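Local coordinates for protein putative branched-chain amino acid aminotransferase IlvE (Streptococcus mutans, PDB 4DQN) that probably catalyses pyridoxal-phosphate-dependent transfer of amino groups between leucine, isoleucine or valine and 2-oxoglutarate in branched-chain amino acid metabolism, at residues Y25-Y28 and K33-D36; A83-R88 and S246-V251; T89-R92 and P96-P99; T220-V225 and I240-P245. All coordinates share one frame; numbering follows the deposited sequence.

Interaction 1 (Y25-Y28 and K33-D36); sequences YISY and KWDD
Y28 and D35 lie across from each other, side chains side by side, in the β hairpin formed by strands 24-30 and 33-40, at the edge of an antiparallel sheet, and they illustrate how a side chain can stand in for a missing backbone acceptor. Half of the pair is conventional, since D35 N donates to Y28 O over 2.9 Å. The other half is not: Y28 N turns to the carboxylate instead, with D35 OD1 at 3.1 Å and a weak second approach to OD2. A chi1 of 66° places D35 CG between its own N and carbonyl carbon, which folds the carboxylate back over Y28 N.

The inner side is tight. S27 OG donates to D35 OD2 at 2.6 Å, reaching it from above the carboxylate plane, 40° out. Helix 100-113 sends K102 NZ into the same spot, where it bonds S27 OG, Y25 OH and D35 O, and this positive charge probably helps to keep D35 ionised. W34 packs here too, its CZ3 lying 3.6 Å from S27 O at the ring edge while NE1 bonds Q97 O.

The outer side is looser: D36 directs its side chain away from segment 25-28, and K33 extends outward as an exposed chain. At the edge of the Y28 ring, D35 OD1 lies 3.6 Å from CD1, and one water donates both to I26 O at 2.9 Å and to D35 OD1.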
loop_
_atom_site.group_PDB
_atom_site.type_symbol
_atom_site.label_atom_id
_atom_site.label_comp_id
_atom_site.label_asym_id
_atom_site.label_seq_id
_atom_site.Cartn_x
_atom_site.Cartn_y
_atom_site.Cartn_z
ATOM N N TYR A 25 -19.253 12.822 6.773
ATOM C CA TYR A 25 -18.544 14.074 6.533
ATOM C C TYR A 25 -17.589 13.910 5.352
ATOM O O TYR A 25 -16.971 12.856 5.179
ATOM C CB TYR A 25 -17.758 14.433 7.790
ATOM C CG TYR A 25 -16.810 15.608 7.692
ATOM C CD1 TYR A 25 -15.536 15.470 7.131
ATOM C CD2 TYR A 25 -17.162 16.838 8.214
ATOM C CE1 TYR A 25 -14.658 16.541 7.076
ATOM C CE2 TYR A 25 -16.291 17.916 8.165
ATOM C CZ TYR A 25 -15.048 17.762 7.598
ATOM O OH TYR A 25 -14.187 18.838 7.573
ATOM N N ILE A 26 -17.457 14.956 4.546
ATOM C CA ILE A 26 -16.485 14.953 3.457
ATOM C C ILE A 26 -15.929 16.359 3.248
ATOM O O ILE A 26 -16.656 17.350 3.334
ATOM C CB ILE A 26 -17.084 14.386 2.131
ATOM C CG1 ILE A 26 -15.981 14.108 1.109
ATOM C CG2 ILE A 26 -18.132 15.341 1.540
ATOM C CD1 ILE A 26 -16.445 13.236 -0.083
ATOM N N SER A 27 -14.627 16.438 2.996
ATOM C CA SER A 27 -13.946 17.708 2.797
ATOM C C SER A 27 -12.931 17.480 1.694
ATOM O O SER A 27 -12.303 16.415 1.637
ATOM C CB SER A 27 -13.243 18.152 4.088
ATOM O OG SER A 27 -12.576 19.403 3.921
ATOM N N TYR A 28 -12.787 18.469 0.817
ATOM C CA TYR A 28 -11.884 18.362 -0.321
ATOM C C TYR A 28 -10.710 19.311 -0.154
ATOM O O TYR A 28 -10.880 20.446 0.299
ATOM C CB TYR A 28 -12.622 18.681 -1.638
ATOM C CG TYR A 28 -13.716 17.691 -2.005
ATOM C CD1 TYR A 28 -14.982 17.776 -1.433
ATOM C CD2 TYR A 28 -13.485 16.687 -2.937
ATOM C CE1 TYR A 28 -15.988 16.878 -1.776
ATOM C CE2 TYR A 28 -14.495 15.783 -3.292
ATOM C CZ TYR A 28 -15.734 15.892 -2.700
ATOM O OH TYR A 28 -16.736 15.004 -3.033
ATOM N N LYS A 33 -5.425 24.123 0.004
ATOM C CA LYS A 33 -6.358 24.379 1.122
ATOM C C LYS A 33 -7.425 23.293 1.261
ATOM O O LYS A 33 -7.885 22.757 0.254
ATOM C CB LYS A 33 -7.106 25.708 0.921
ATOM C CG LYS A 33 -6.255 26.901 0.558
ATOM C CD LYS A 33 -5.343 27.318 1.716
ATOM C CE LYS A 33 -4.549 28.584 1.378
ATOM N NZ LYS A 33 -3.823 28.436 0.077
ATOM N N TRP A 34 -7.819 22.984 2.502
ATOM C CA TRP A 34 -9.036 22.209 2.768
ATOM C C TRP A 34 -10.250 23.123 2.688
ATOM O O TRP A 34 -10.197 24.253 3.166
ATOM C CB TRP A 34 -9.021 21.615 4.189
ATOM C CG TRP A 34 -8.057 20.496 4.367
ATOM C CD1 TRP A 34 -6.875 20.532 5.051
ATOM C CD2 TRP A 34 -8.179 19.173 3.831
ATOM N NE1 TRP A 34 -6.253 19.297 4.982
ATOM C CE2 TRP A 34 -7.033 18.454 4.229
ATOM C CE3 TRP A 34 -9.153 18.524 3.065
ATOM C CZ2 TRP A 34 -6.839 17.114 3.880
ATOM C CZ3 TRP A 34 -8.950 17.190 2.708
ATOM C CH2 TRP A 34 -7.806 16.505 3.117
ATOM N N ASP A 35 -11.349 22.642 2.115
ATOM C CA ASP A 35 -12.619 23.351 2.282
ATOM C C ASP A 35 -13.111 23.123 3.712
ATOM O O ASP A 35 -12.448 22.415 4.482
ATOM C CB ASP A 35 -13.667 22.957 1.225
ATOM C CG ASP A 35 -14.138 21.507 1.336
ATOM O OD1 ASP A 35 -14.543 20.959 0.290
ATOM O OD2 ASP A 35 -14.142 20.906 2.437
ATOM N N ASP A 36 -14.253 23.714 4.068
ATOM C CA ASP A 36 -14.758 23.635 5.442
ATOM C C ASP A 36 -15.373 22.286 5.781
ATOM O O ASP A 36 -15.641 22.011 6.947
ATOM C CB ASP A 36 -15.823 24.708 5.690
ATOM C CG ASP A 36 -15.269 26.118 5.614
ATOM O OD1 ASP A 36 -14.024 26.288 5.610
ATOM O OD2 ASP A 36 -16.088 27.064 5.558
HETATM O O HOH W 1 -17.143 19.241 1.211
#

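Interaction 2 (A83-R88 and S246-V251); sequences AERLQR and SILPSV
R85, on helix 79-92, and P249, in the irregular run that leads into helix 251-262, bring their backbones within 8.2 Å (CA to CA), a spacing that leaves the arginine side chain to bridge most of the gap. The run ends in an N-cap: S250 precedes the helix, and its OG caps K253 N. Such a contact joins two parts of the class IV aminotransferase fold that are distant in sequence, and it is nearly all buried.

R85 carries it almost alone. Its chain starts outward with CG anti to the backbone N and then bends at chi3 (66°), which turns the guanidinium across the 246-251 backbone. NH1 donates to P249 O over 3.0 Å, arriving well above the carbonyl plane, 43° out of it, and not on a lone pair. The same nitrogen lies 3.4 Å from S250 CA, just before the start of helix 251-262.

Apolar groups fill in around the polar link. L248 crosses the arginine at about a right angle and presents CD2 to NH1 at 3.5 Å, while CD1 lies against the R85 CD methylene.

The guanidinium has a stronger partner elsewhere, because NE forms a salt bridge with E62. R85 also lies about 4 Å, side chain to side chain, from K188, the predicted cofactor lysine, which bears no cofactor here. Over one face of the guanidinium rests a methyl group, V251 CG2, 4.4 Å from R85 CZ.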
loop_
_atom_site.group_PDB
_atom_site.type_symbol
_atom_site.label_atom_id
_atom_site.label_comp_id
_atom_site.label_asym_id
_atom_site.label_seq_id
_atom_site.Cartn_x
_atom_site.Cartn_y
_atom_site.Cartn_z
ATOM N N ALA A 83 -6.081 12.091 15.608
ATOM C CA ALA A 83 -5.785 13.184 14.692
ATOM C C ALA A 83 -4.281 13.354 14.523
ATOM O O ALA A 83 -3.797 13.611 13.418
ATOM C CB ALA A 83 -6.417 14.495 15.203
ATOM N N GLU A 84 -3.542 13.234 15.622
ATOM C CA GLU A 84 -2.098 13.431 15.594
ATOM C C GLU A 84 -1.428 12.271 14.880
ATOM O O GLU A 84 -0.461 12.464 14.139
ATOM C CB GLU A 84 -1.553 13.632 17.019
ATOM C CG GLU A 84 -2.073 14.932 17.650
ATOM C CD GLU A 84 -1.603 15.175 19.085
ATOM O OE1 GLU A 84 -0.931 14.288 19.670
ATOM O OE2 GLU A 84 -1.918 16.264 19.624
ATOM N N ARG A 85 -1.960 11.068 15.074
ATOM C CA ARG A 85 -1.436 9.910 14.356
ATOM C C ARG A 85 -1.686 10.022 12.849
ATOM O O ARG A 85 -0.808 9.682 12.039
ATOM C CB ARG A 85 -2.007 8.601 14.919
ATOM C CG ARG A 85 -1.408 7.364 14.249
ATOM C CD ARG A 85 -1.807 6.065 14.935
ATOM N NE ARG A 85 -3.240 5.783 14.821
ATOM C CZ ARG A 85 -3.842 4.716 15.354
ATOM N NH1 ARG A 85 -3.138 3.834 16.054
ATOM N NH2 ARG A 85 -5.153 4.530 15.193
ATOM N N LEU A 86 -2.869 10.509 12.469
ATOM C CA LEU A 86 -3.181 10.729 11.056
ATOM C C LEU A 86 -2.279 11.809 10.461
ATOM O O LEU A 86 -1.971 11.769 9.271
ATOM C CB LEU A 86 -4.652 11.140 10.872
ATOM C CG LEU A 86 -5.493 10.635 9.688
ATOM C CD1 LEU A 86 -6.572 11.631 9.265
ATOM C CD2 LEU A 86 -4.690 10.122 8.495
ATOM N N GLN A 87 -1.865 12.778 11.277
ATOM C CA GLN A 87 -0.988 13.835 10.783
ATOM C C GLN A 87 0.389 13.270 10.480
ATOM O O GLN A 87 0.992 13.587 9.456
ATOM C CB GLN A 87 -0.893 14.990 11.796
ATOM C CG GLN A 87 -2.105 15.922 11.782
ATOM C CD GLN A 87 -2.399 16.522 13.147
ATOM O OE1 GLN A 87 -1.567 16.462 14.059
ATOM N NE2 GLN A 87 -3.584 17.098 13.297
ATOM N N ARG A 88 0.895 12.427 11.372
ATOM C CA ARG A 88 2.179 11.788 11.130
ATOM C C ARG A 88 2.100 10.823 9.941
ATOM O O ARG A 88 3.032 10.724 9.140
ATOM C CB ARG A 88 2.656 11.063 12.383
ATOM C CG ARG A 88 3.150 12.006 13.470
ATOM C CD ARG A 88 3.763 11.224 14.615
ATOM N NE ARG A 88 2.730 10.652 15.466
ATOM C CZ ARG A 88 2.125 11.327 16.444
ATOM N NH1 ARG A 88 2.456 12.596 16.681
ATOM N NH2 ARG A 88 1.189 10.742 17.176
ATOM N N SER A 246 8.819 0.437 13.250
ATOM C CA SER A 246 8.131 -0.290 12.186
ATOM C C SER A 246 6.719 -0.657 12.661
ATOM O O SER A 246 5.922 -1.252 11.928
ATOM C CB SER A 246 8.936 -1.551 11.819
ATOM O OG SER A 246 8.257 -2.350 10.863
ATOM N N ILE A 247 6.420 -0.274 13.898
ATOM C CA ILE A 247 5.156 -0.609 14.546
ATOM C C ILE A 247 4.184 0.579 14.524
ATOM O O ILE A 247 4.591 1.728 14.725
ATOM C CB ILE A 247 5.425 -1.039 16.017
ATOM C CG1 ILE A 247 6.068 -2.432 16.056
ATOM C CG2 ILE A 247 4.157 -1.000 16.862
ATOM C CD1 ILE A 247 6.602 -2.803 17.439
ATOM N N LEU A 248 2.907 0.305 14.262
ATOM C CA LEU A 248 1.864 1.317 14.409
ATOM C C LEU A 248 1.554 1.528 15.888
ATOM O O LEU A 248 1.115 0.605 16.568
ATOM C CB LEU A 248 0.579 0.889 13.700
ATOM C CG LEU A 248 -0.582 1.859 13.956
ATOM C CD1 LEU A 248 -0.743 2.789 12.777
ATOM C CD2 LEU A 248 -1.885 1.129 14.259
ATOM N N PRO A 249 1.765 2.753 16.391
ATOM C CA PRO A 249 1.474 3.026 17.803
ATOM C C PRO A 249 -0.028 3.230 18.048
ATOM O O PRO A 249 -0.577 4.260 17.640
ATOM C CB PRO A 249 2.245 4.325 18.072
ATOM C CG PRO A 249 2.445 4.975 16.707
ATOM C CD PRO A 249 2.055 3.981 15.633
ATOM N N SER A 250 -0.687 2.268 18.698
ATOM C CA SER A 250 -2.135 2.373 18.911
ATOM C C SER A 250 -2.490 3.300 20.079
ATOM O O SER A 250 -1.735 3.419 21.054
ATOM C CB SER A 250 -2.794 0.991 19.059
ATOM O OG SER A 250 -2.783 0.518 20.394
ATOM N N VAL A 251 -3.620 3.986 19.957
ATOM C CA VAL A 251 -4.112 4.850 21.035
ATOM C C VAL A 251 -4.414 3.986 22.260
ATOM O O VAL A 251 -4.189 4.383 23.408
ATOM C CB VAL A 251 -5.370 5.611 20.582
ATOM C CG1 VAL A 251 -5.822 6.594 21.650
ATOM C CG2 VAL A 251 -5.092 6.357 19.287
#

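Interaction 3 (T89-R92 and P96-P99); sequences TADR and PQVP
D91 and Q97 use the same first torsion to meet, each with CG opposite its carbonyl carbon and beside its backbone N (chi1 -76° and -70°). D91 thereby swings its carboxylate off the last turn of helix 79-92, and Q97, extended beyond CG, carries its amide back toward that turn. The result is a short connection between two helices: the chain leaves helix 79-92, runs through 96-99, and enters helix 100-113 just past P99, which occupies the N-cap position.

One hydrogen bond defines the meeting. Q97 NE2 donates to D91 OD1 over 3.0 Å in an almost straight line, with an N-H...O angle of 177°. The acceptor lies in the plane of the Q97 amide, whereas the donor reaches OD1 on its syn side, somewhat out of the carboxylate plane. The second oxygen, D91 OD2, is 3.2 Å from the same NE2. Q97 CG adds van der Waals contact at 3.6 Å from D91 OD1.

A90, unlike this exposed pair, is buried. It points its methyl group at the loop, where CB comes 4.0 Å from P96 O. Further along the loop, V98 O accepts from Q87 NE2, which lies about one turn back on the same helix.

A carboxylate paired with a neutral amide gives direction without an ion pair. The straight bond therefore fixes the amide's orientation at the surface, with NE2 rather than OE1 turned toward D91.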
loop_
_atom_site.group_PDB
_atom_site.type_symbol
_atom_site.label_atom_id
_atom_site.label_comp_id
_atom_site.label_asym_id
_atom_site.label_seq_id
_atom_site.Cartn_x
_atom_site.Cartn_y
_atom_site.Cartn_z
ATOM N N THR A 89 0.972 10.130 9.814
ATOM C CA THR A 89 0.768 9.211 8.691
ATOM C C THR A 89 0.741 9.970 7.359
ATOM O O THR A 89 1.309 9.524 6.345
ATOM C CB THR A 89 -0.533 8.404 8.882
ATOM O OG1 THR A 89 -0.403 7.570 10.045
ATOM C CG2 THR A 89 -0.785 7.524 7.703
ATOM N N ALA A 90 0.087 11.123 7.362
ATOM C CA ALA A 90 0.016 11.976 6.176
ATOM C C ALA A 90 1.403 12.446 5.753
ATOM O O ALA A 90 1.760 12.414 4.556
ATOM C CB ALA A 90 -0.886 13.174 6.472
ATOM N N ASP A 91 2.193 12.881 6.732
ATOM C CA ASP A 91 3.547 13.345 6.462
ATOM C C ASP A 91 4.355 12.268 5.756
ATOM O O ASP A 91 5.081 12.550 4.801
ATOM C CB ASP A 91 4.271 13.675 7.772
ATOM C CG ASP A 91 3.826 14.986 8.397
ATOM O OD1 ASP A 91 3.136 15.802 7.741
ATOM O OD2 ASP A 91 4.201 15.206 9.569
ATOM N N ARG A 92 4.245 11.035 6.241
ATOM C CA ARG A 92 5.012 9.921 5.683
ATOM C C ARG A 92 4.653 9.663 4.219
ATOM O O ARG A 92 5.498 9.234 3.424
ATOM C CB ARG A 92 4.762 8.656 6.510
ATOM C CG ARG A 92 5.597 7.460 6.098
ATOM C CD ARG A 92 7.088 7.661 6.371
ATOM N NE ARG A 92 7.849 6.510 5.881
ATOM C CZ ARG A 92 9.105 6.222 6.219
ATOM N NH1 ARG A 92 9.773 7.008 7.058
ATOM N NH2 ARG A 92 9.693 5.141 5.704
ATOM N N PRO A 96 -1.322 16.250 2.690
ATOM C CA PRO A 96 -1.489 17.404 3.588
ATOM C C PRO A 96 -2.177 16.985 4.873
ATOM O O PRO A 96 -3.089 16.140 4.835
ATOM C CB PRO A 96 -2.410 18.339 2.797
ATOM C CG PRO A 96 -3.132 17.428 1.791
ATOM C CD PRO A 96 -2.094 16.389 1.443
ATOM N N GLN A 97 -1.762 17.557 5.998
ATOM C CA GLN A 97 -2.357 17.195 7.277
ATOM C C GLN A 97 -3.797 17.687 7.426
ATOM O O GLN A 97 -4.170 18.747 6.921
ATOM C CB GLN A 97 -1.514 17.753 8.425
ATOM C CG GLN A 97 -0.147 17.090 8.608
ATOM C CD GLN A 97 0.580 17.652 9.808
ATOM O OE1 GLN A 97 -0.030 18.321 10.647
ATOM N NE2 GLN A 97 1.879 17.401 9.898
ATOM N N VAL A 98 -4.608 16.905 8.127
ATOM C CA VAL A 98 -5.912 17.367 8.590
ATOM C C VAL A 98 -5.683 17.866 10.009
ATOM O O VAL A 98 -5.294 17.079 10.875
ATOM C CB VAL A 98 -6.932 16.202 8.622
ATOM C CG1 VAL A 98 -8.247 16.638 9.278
ATOM C CG2 VAL A 98 -7.196 15.686 7.214
ATOM N N PRO A 99 -5.868 19.179 10.252
ATOM C CA PRO A 99 -5.611 19.714 11.600
ATOM C C PRO A 99 -6.479 19.058 12.673
ATOM O O PRO A 99 -7.581 18.586 12.384
ATOM C CB PRO A 99 -5.959 21.207 11.463
ATOM C CG PRO A 99 -5.641 21.514 9.972
ATOM C CD PRO A 99 -6.098 20.248 9.255
#

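Interaction 4 (T220-V225 and I240-P245)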
loop_
_atom_site.group_PDB
_atom_site.type_symbol
_atom_site.label_atom_id
_atom_site.label_comp_id
_atom_site.label_asym_id
_atom_site.label_seq_id
_atom_site.Cartn_x
_atom_site.Cartn_y
_atom_site.Cartn_z
ATOM N N THR A 220 13.400 -11.580 15.542
ATOM C CA THR A 220 13.698 -12.093 16.872
ATOM C C THR A 220 12.855 -11.407 17.959
ATOM O O THR A 220 12.807 -11.859 19.108
ATOM C CB THR A 220 15.188 -11.932 17.184
ATOM O OG1 THR A 220 15.515 -12.690 18.355
ATOM C CG2 THR A 220 15.510 -10.476 17.416
ATOM N N LYS A 221 12.182 -10.320 17.580
ATOM C CA LYS A 221 11.392 -9.527 18.519
ATOM C C LYS A 221 9.985 -9.336 17.969
ATOM O O LYS A 221 9.795 -9.215 16.755
ATOM C CB LYS A 221 12.042 -8.160 18.715
ATOM C CG LYS A 221 13.477 -8.210 19.204
ATOM C CD LYS A 221 14.136 -6.838 19.103
ATOM C CE LYS A 221 14.073 -6.329 17.669
ATOM N NZ LYS A 221 14.600 -4.944 17.513
ATOM N N ILE A 222 9.001 -9.314 18.860
ATOM C CA ILE A 222 7.609 -9.148 18.459
ATOM C C ILE A 222 7.335 -7.711 18.044
ATOM O O ILE A 222 7.773 -6.765 18.708
ATOM C CB ILE A 222 6.645 -9.554 19.600
ATOM C CG1 ILE A 222 6.713 -11.065 19.832
ATOM C CG2 ILE A 222 5.213 -9.153 19.276
ATOM C CD1 ILE A 222 5.800 -11.548 20.962
ATOM N N GLU A 223 6.620 -7.550 16.935
ATOM C CA GLU A 223 6.216 -6.233 16.473
ATOM C C GLU A 223 4.769 -5.967 16.842
ATOM O O GLU A 223 4.466 -5.092 17.665
ATOM C CB GLU A 223 6.355 -6.147 14.958
ATOM C CG GLU A 223 7.782 -6.171 14.478
ATOM C CD GLU A 223 8.295 -4.806 14.116
ATOM O OE1 GLU A 223 7.765 -4.208 13.156
ATOM O OE2 GLU A 223 9.228 -4.330 14.793
ATOM N N GLU A 224 3.870 -6.716 16.215
ATOM C CA GLU A 224 2.449 -6.536 16.474
ATOM C C GLU A 224 1.598 -7.761 16.125
ATOM O O GLU A 224 2.068 -8.702 15.469
ATOM C CB GLU A 224 1.921 -5.264 15.782
ATOM C CG GLU A 224 2.327 -5.086 14.324
ATOM C CD GLU A 224 2.012 -3.685 13.812
ATOM O OE1 GLU A 224 2.472 -2.702 14.427
ATOM O OE2 GLU A 224 1.294 -3.565 12.800
ATOM N N VAL A 225 0.345 -7.720 16.584
ATOM C CA VAL A 225 -0.609 -8.816 16.458
ATOM C C VAL A 225 -1.663 -8.406 15.436
ATOM O O VAL A 225 -2.634 -7.719 15.772
ATOM C CB VAL A 225 -1.288 -9.076 17.810
ATOM C CG1 VAL A 225 -2.056 -10.396 17.797
ATOM C CG2 VAL A 225 -0.248 -9.061 18.938
ATOM N N ILE A 240 4.607 -4.596 29.623
ATOM C CA ILE A 240 5.611 -4.389 28.586
ATOM C C ILE A 240 5.008 -4.519 27.184
ATOM O O ILE A 240 4.305 -5.492 26.877
ATOM C CB ILE A 240 6.817 -5.347 28.753
ATOM C CG1 ILE A 240 7.411 -5.213 30.163
ATOM C CG2 ILE A 240 7.876 -5.041 27.713
ATOM C CD1 ILE A 240 8.616 -6.109 30.415
ATOM N N THR A 241 5.261 -3.520 26.345
ATOM C CA THR A 241 4.742 -3.532 24.973
ATOM C C THR A 241 5.901 -3.228 24.033
ATOM O O THR A 241 6.784 -2.447 24.385
ATOM C CB THR A 241 3.589 -2.502 24.802
ATOM O OG1 THR A 241 2.985 -2.622 23.502
ATOM C CG2 THR A 241 4.095 -1.089 24.991
ATOM N N PRO A 242 5.922 -3.864 22.847
ATOM C CA PRO A 242 7.009 -3.650 21.885
ATOM C C PRO A 242 7.159 -2.200 21.432
ATOM O O PRO A 242 6.180 -1.474 21.222
ATOM C CB PRO A 242 6.589 -4.518 20.690
ATOM C CG PRO A 242 5.785 -5.615 21.309
ATOM C CD PRO A 242 5.011 -4.937 22.412
ATOM N N LEU A 243 8.410 -1.784 21.285
ATOM C CA LEU A 243 8.713 -0.504 20.677
ATOM C C LEU A 243 9.606 -0.689 19.453
ATOM O O LEU A 243 10.760 -1.113 19.562
ATOM C CB LEU A 243 9.408 0.406 21.684
ATOM C CG LEU A 243 9.913 1.745 21.142
ATOM C CD1 LEU A 243 8.830 2.481 20.329
ATOM C CD2 LEU A 243 10.392 2.585 22.308
ATOM N N SER A 244 9.070 -0.363 18.286
ATOM C CA SER A 244 9.860 -0.370 17.064
ATOM C C SER A 244 9.374 0.763 16.186
ATOM O O SER A 244 8.220 1.172 16.293
ATOM C CB SER A 244 9.721 -1.709 16.332
ATOM O OG SER A 244 9.755 -1.531 14.920
ATOM N N PRO A 245 10.258 1.280 15.319
ATOM C CA PRO A 245 9.883 2.321 14.356
ATOM C C PRO A 245 9.098 1.739 13.183
ATOM O O PRO A 245 8.782 2.464 12.234
ATOM C CB PRO A 245 11.239 2.819 13.853
ATOM C CG PRO A 245 12.141 1.623 13.975
ATOM C CD PRO A 245 11.688 0.924 15.225
#
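The least regular feature here is a classic β bulge in strand 222-225, where E223 and E224 both face Y213 of the neighbouring strand, and it is at this bulge that E223 meets S244. E223 has backbone angles far from those of a regular strand (psi -68°). Its CB leads away from segment 240-245, yet the chain bends back at chi2, -101°, and delivers the carboxylate to the serine.

S244 OG donates to E223 OE2 over 2.9 Å, on the syn side and 18° out of the carboxylate plane. Serine CB follows closely, 3.1 Å from the same oxygen. The grip extends along the chain: S244 OG also bonds S246 N, and S246 OG bonds the other carboxylate oxygen, E223 OE1, so both branches of the glutamate are held by the loop that follows strand 238-241.

P242 is the apolar counterpart. Its CB is directed at the bulged strand, 3.2 Å from I222 O, with E223 O also near. CG reaches I222 CG2 at 4.1 Å, and the two side chains both pack on F230 of strand 228-234, which pairs antiparallel with strands 222-225 and 238-241 in the mixed sheet.

Here, then, a buried carboxylate is gripped through both oxygens by serine hydroxyls, in a contact away from the predicted cofactor lysine. Those bonds would probably stabilise the negative charge, and they tie the bulge to the chain leaving the sheet.

The four contacts run as a chain of neighbours across the protein. Interaction 1, on the outer edge of the antiparallel sheet, touches interaction 3 through W34 and the 96-99 loop, centres about 14 Å apart. Interactions 3 and 2 share helix 79-92, centres about 11 Å apart. Interaction 2 in turn touches interaction 4, centres about 15 Å apart, where L248 N bonds E224 OE1 of strand 222-225, in the mixed sheet. The centres of interactions 1 and 4 are about 36 Å apart, on opposite sides of the chain's centre. In sequence, interaction 1 closes first, and interactions 3 and 4 nest within the loop closed by interaction 2, which brings helix 79-92 against the loop before helix 251-262, close to the predicted cofactor lysine.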